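Long-range contact in acetone carboxylase alpha subunit (Xanthobacter autotrophicus Py2, PDB 5M45), which forms the alpha subunit of a multi-subunit carboxylase and belongs to the hydantoinase B/oxoprolinase family, with a manganese site in its chain: residues 543-555 and 622-634. Numbering follows the deposited sequence.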
loop_
_atom_site.group_PDB
_atom_site.type_symbol
_atom_site.label_atom_id
_atom_site.label_comp_id
_atom_site.label_asym_id
_atom_site.label_seq_id
_atom_site.Cartn_x
_atom_site.Cartn_y
_atom_site.Cartn_z
ATOM N N SER A 543 -33.359 -7.492 -0.400
ATOM C CA SER A 543 -33.496 -6.850 0.890
ATOM C C SER A 543 -32.918 -7.782 1.957
ATOM O O SER A 543 -33.387 -8.906 2.087
ATOM C CB SER A 543 -34.972 -6.574 1.212
ATOM O OG SER A 543 -35.503 -5.582 0.377
ATOM N N SER A 544 -31.937 -7.321 2.733
ATOM C CA SER A 544 -31.270 -8.198 3.723
ATOM C C SER A 544 -32.141 -8.467 4.981
ATOM O O SER A 544 -32.183 -9.612 5.492
ATOM C CB SER A 544 -29.886 -7.637 4.125
ATOM O OG SER A 544 -29.934 -6.238 4.438
ATOM N N ASP A 545 -32.820 -7.428 5.470
ATOM C CA ASP A 545 -33.747 -7.557 6.599
ATOM C C ASP A 545 -35.037 -8.290 6.194
ATOM O O ASP A 545 -35.405 -8.284 5.026
ATOM C CB ASP A 545 -34.103 -6.172 7.126
ATOM C CG ASP A 545 -34.698 -5.268 6.039
ATOM O OD1 ASP A 545 -33.926 -4.888 5.105
ATOM O OD2 ASP A 545 -35.922 -4.978 6.116
ATOM N N TRP A 546 -35.671 -8.986 7.134
ATOM C CA TRP A 546 -36.997 -9.586 6.954
ATOM C C TRP A 546 -37.919 -8.969 8.032
ATOM O O TRP A 546 -37.470 -8.652 9.156
ATOM C CB TRP A 546 -36.989 -11.130 7.159
ATOM C CG TRP A 546 -36.198 -12.007 6.211
ATOM C CD1 TRP A 546 -35.236 -11.629 5.308
ATOM C CD2 TRP A 546 -36.287 -13.442 6.106
ATOM N NE1 TRP A 546 -34.721 -12.730 4.662
ATOM C CE2 TRP A 546 -35.348 -13.854 5.129
ATOM C CE3 TRP A 546 -37.055 -14.423 6.762
ATOM C CZ2 TRP A 546 -35.203 -15.206 4.748
ATOM C CZ3 TRP A 546 -36.922 -15.740 6.399
ATOM C CH2 TRP A 546 -35.979 -16.133 5.412
ATOM N N GLY A 547 -39.200 -8.852 7.713
ATOM C CA GLY A 547 -40.211 -8.569 8.707
ATOM C C GLY A 547 -40.457 -9.737 9.658
ATOM O O GLY A 547 -40.042 -10.883 9.389
ATOM N N LEU A 548 -41.140 -9.471 10.764
ATOM C CA LEU A 548 -41.330 -10.443 11.836
ATOM C C LEU A 548 -42.822 -10.714 12.068
ATOM O O LEU A 548 -43.625 -9.770 12.111
ATOM C CB LEU A 548 -40.681 -9.886 13.124
ATOM C CG LEU A 548 -40.688 -10.708 14.420
ATOM C CD1 LEU A 548 -40.013 -12.048 14.221
ATOM C CD2 LEU A 548 -39.989 -9.994 15.577
ATOM N N MET A 549 -43.167 -11.984 12.269
ATOM C CA MET A 549 -44.520 -12.430 12.668
ATOM C C MET A 549 -45.644 -11.857 11.772
ATOM O O MET A 549 -46.730 -11.476 12.249
ATOM C CB MET A 549 -44.763 -12.120 14.142
ATOM C CG MET A 549 -43.954 -12.959 15.116
ATOM S SD MET A 549 -43.822 -12.230 16.777
ATOM C CE MET A 549 -42.588 -13.340 17.437
ATOM N N GLY A 550 -45.359 -11.795 10.472
ATOM C CA GLY A 550 -46.319 -11.328 9.475
ATOM C C GLY A 550 -45.922 -10.060 8.727
ATOM O O GLY A 550 -46.558 -9.709 7.718
ATOM N N GLY A 551 -44.938 -9.338 9.256
ATOM C CA GLY A 551 -44.399 -8.151 8.619
ATOM C C GLY A 551 -43.518 -8.468 7.424
ATOM O O GLY A 551 -43.072 -9.627 7.250
ATOM N N TYR A 552 -43.263 -7.440 6.616
ATOM C CA TYR A 552 -42.510 -7.532 5.360
ATOM C C TYR A 552 -41.146 -6.853 5.446
ATOM O O TYR A 552 -40.950 -5.943 6.300
ATOM C CB TYR A 552 -43.328 -6.878 4.219
ATOM C CG TYR A 552 -44.544 -7.721 3.794
ATOM C CD1 TYR A 552 -45.737 -7.685 4.517
ATOM C CD2 TYR A 552 -44.495 -8.527 2.655
ATOM C CE1 TYR A 552 -46.858 -8.426 4.095
ATOM C CE2 TYR A 552 -45.597 -9.270 2.249
ATOM C CZ TYR A 552 -46.773 -9.236 3.004
ATOM O OH TYR A 552 -47.852 -10.015 2.594
ATOM N N PRO A 553 -40.189 -7.255 4.571
ATOM C CA PRO A 553 -38.907 -6.559 4.480
ATOM C C PRO A 553 -39.085 -5.100 4.020
ATOM O O PRO A 553 -40.029 -4.794 3.287
ATOM C CB PRO A 553 -38.162 -7.320 3.370
ATOM C CG PRO A 553 -38.894 -8.621 3.196
ATOM C CD PRO A 553 -40.308 -8.304 3.538
ATOM N N ALA A 554 -38.155 -4.242 4.420
ATOM C CA ALA A 554 -38.021 -2.928 3.793
ATOM C C ALA A 554 -37.836 -3.063 2.278
ATOM O O ALA A 554 -37.440 -4.126 1.773
ATOM C CB ALA A 554 -36.820 -2.197 4.372
ATOM N N ALA A 555 -38.058 -1.958 1.559
ATOM C CA ALA A 555 -37.714 -1.872 0.137
ATOM C C ALA A 555 -36.226 -2.119 -0.095
ATOM O O ALA A 555 -35.412 -1.850 0.789
ATOM C CB ALA A 555 -38.100 -0.510 -0.414
ATOM N N MET A 622 -31.194 6.268 1.181
ATOM C CA MET A 622 -30.955 5.518 2.431
ATOM C C MET A 622 -32.110 4.561 2.741
ATOM O O MET A 622 -33.285 4.939 2.644
ATOM C CB MET A 622 -30.754 6.480 3.622
ATOM C CG MET A 622 -29.330 7.000 3.781
ATOM S SD MET A 622 -28.532 7.788 2.351
ATOM C CE MET A 622 -29.587 9.215 2.133
ATOM N N ARG A 623 -31.778 3.339 3.142
ATOM C CA ARG A 623 -32.808 2.286 3.290
ATOM C C ARG A 623 -33.677 2.378 4.554
ATOM O O ARG A 623 -33.274 2.934 5.586
ATOM C CB ARG A 623 -32.159 0.888 3.290
ATOM C CG ARG A 623 -31.104 0.580 2.218
ATOM C CD ARG A 623 -31.590 0.778 0.789
ATOM N NE ARG A 623 -30.568 0.288 -0.167
ATOM C CZ ARG A 623 -29.900 1.010 -1.066
ATOM N NH1 ARG A 623 -30.097 2.312 -1.247
ATOM N NH2 ARG A 623 -29.020 0.394 -1.847
ATOM N N GLY A 624 -34.860 1.795 4.446
ATOM C CA GLY A 624 -35.764 1.606 5.562
ATOM C C GLY A 624 -35.484 0.319 6.332
ATOM O O GLY A 624 -34.597 -0.478 5.976
ATOM N N GLY A 625 -36.236 0.158 7.419
ATOM C CA GLY A 625 -36.200 -1.030 8.281
ATOM C C GLY A 625 -37.455 -1.919 8.139
ATOM O O GLY A 625 -38.455 -1.467 7.592
ATOM N N PRO A 626 -37.380 -3.171 8.633
ATOM C CA PRO A 626 -38.454 -4.166 8.506
ATOM C C PRO A 626 -39.700 -3.962 9.391
ATOM O O PRO A 626 -39.640 -3.347 10.465
ATOM C CB PRO A 626 -37.749 -5.470 8.876
ATOM C CG PRO A 626 -36.687 -5.053 9.873
ATOM C CD PRO A 626 -36.199 -3.715 9.339
ATOM N N GLY A 627 -40.823 -4.501 8.923
ATOM C CA GLY A 627 -42.119 -4.368 9.611
ATOM C C GLY A 627 -42.409 -5.508 10.615
ATOM O O GLY A 627 -41.661 -6.520 10.666
ATOM N N PHE A 628 -43.490 -5.318 11.401
ATOM C CA PHE A 628 -43.992 -6.261 12.386
ATOM C C PHE A 628 -45.500 -6.525 12.258
ATOM O O PHE A 628 -46.308 -5.584 12.245
ATOM C CB PHE A 628 -43.750 -5.741 13.826
ATOM C CG PHE A 628 -44.212 -6.714 14.890
ATOM C CD1 PHE A 628 -45.528 -6.721 15.326
ATOM C CD2 PHE A 628 -43.344 -7.649 15.397
ATOM C CE1 PHE A 628 -45.976 -7.672 16.256
ATOM C CE2 PHE A 628 -43.787 -8.594 16.356
ATOM C CZ PHE A 628 -45.085 -8.595 16.772
ATOM N N GLY A 629 -45.874 -7.808 12.260
ATOM C CA GLY A 629 -47.293 -8.220 12.253
ATOM C C GLY A 629 -48.007 -8.132 10.910
ATOM O O GLY A 629 -47.524 -7.503 9.975
ATOM N N ASP A 630 -49.197 -8.718 10.848
ATOM C CA ASP A 630 -50.028 -8.699 9.637
ATOM C C ASP A 630 -50.485 -7.273 9.313
ATOM O O ASP A 630 -51.158 -6.666 10.127
ATOM C CB ASP A 630 -51.264 -9.609 9.860
ATOM C CG ASP A 630 -52.108 -9.850 8.582
ATOM O OD1 ASP A 630 -51.937 -9.140 7.573
ATOM O OD2 ASP A 630 -52.965 -10.784 8.617
ATOM N N PRO A 631 -50.174 -6.755 8.100
ATOM C CA PRO A 631 -50.641 -5.398 7.735
ATOM C C PRO A 631 -52.145 -5.229 7.784
ATOM O O PRO A 631 -52.636 -4.115 7.941
ATOM C CB PRO A 631 -50.194 -5.258 6.268
ATOM C CG PRO A 631 -49.040 -6.181 6.132
ATOM C CD PRO A 631 -49.339 -7.342 7.034
ATOM N N LEU A 632 -52.886 -6.334 7.649
ATOM C CA LEU A 632 -54.353 -6.265 7.749
ATOM C C LEU A 632 -54.875 -5.912 9.160
ATOM O O LEU A 632 -56.059 -5.590 9.330
ATOM C CB LEU A 632 -54.981 -7.604 7.260
ATOM C CG LEU A 632 -56.114 -7.449 6.251
ATOM C CD1 LEU A 632 -55.582 -6.908 4.938
ATOM C CD2 LEU A 632 -56.741 -8.811 6.020
ATOM N N ASP A 633 -53.998 -5.992 10.164
ATOM C CA ASP A 633 -54.308 -5.565 11.514
ATOM C C ASP A 633 -53.851 -4.143 11.850
ATOM O O ASP A 633 -54.080 -3.697 12.973
ATOM C CB ASP A 633 -53.752 -6.565 12.519
ATOM C CG ASP A 633 -54.509 -7.943 12.432
ATOM O OD1 ASP A 633 -55.713 -7.930 12.174
ATOM O OD2 ASP A 633 -53.924 -9.046 12.538
ATOM N N ARG A 634 -53.231 -3.416 10.907
ATOM C CA ARG A 634 -52.807 -2.051 11.194
ATOM C C ARG A 634 -54.031 -1.166 11.435
ATOM O O ARG A 634 -55.045 -1.340 10.781
ATOM C CB ARG A 634 -51.974 -1.457 10.065
ATOM C CG ARG A 634 -51.430 -0.042 10.336
ATOM C CD ARG A 634 -50.230 0.213 9.467
ATOM N NE ARG A 634 -49.584 1.513 9.557
ATOM C CZ ARG A 634 -48.791 1.914 10.576
ATOM N NH1 ARG A 634 -48.629 1.160 11.658
ATOM N NH2 ARG A 634 -48.195 3.110 10.535
HETATM O O HOH W 1 -33.028 -2.351 4.685
HETATM O O HOH W 2 -35.628 0.736 1.785
#
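With CG anti to the backbone N (chi1 -178°), Phe628 brings its ring alongside Leu548 and Met549, whose chain, extended beyond CG, carries its sulfur to the same ring. Leu548 CD2 lies 4.1 Å from Phe628 CD2, while Met549 SD approaches Phe628 CE2 obliquely at 3.7 Å in a Met-aromatic contact. Here the loop between strands 532-535 and 559-563 meets the one between strand 617-621 and helix 636-645, and a single beta bridge pairs Leu548 with Phe628. Leu548 N donates to Gly627 O (3.0 Å), and Gly629 N returns a nearly straight bond to Leu548 O (172° at the hydrogen). That same oxygen also accepts from Gly551 N, closing the type I' turn 548-551, so two donors grip it. Beyond the turn, Gly627 N binds Tyr552 O at 3.0 Å. With no side chains at Gly550 and Gly551, the backbones lie close: Gly550 CA is 4.3 Å from Gly629 CA, and Gly551 CA 4.2 Å from Phe628 CA. Pro631 CG meets the edge of the Tyr552 ring, 3.7 Å from CE1. At the other end Pro626 CB packs 3.3 Å from Asp545 OD2, which accepts from Ala554 N on its syn side, while a water joins Asp545 OD1 to Gly624 O. The buried carboxylate thus has partners at both oxygens, consistent with a stabilised negative charge, and three backbone hydrogen bonds join the two loops.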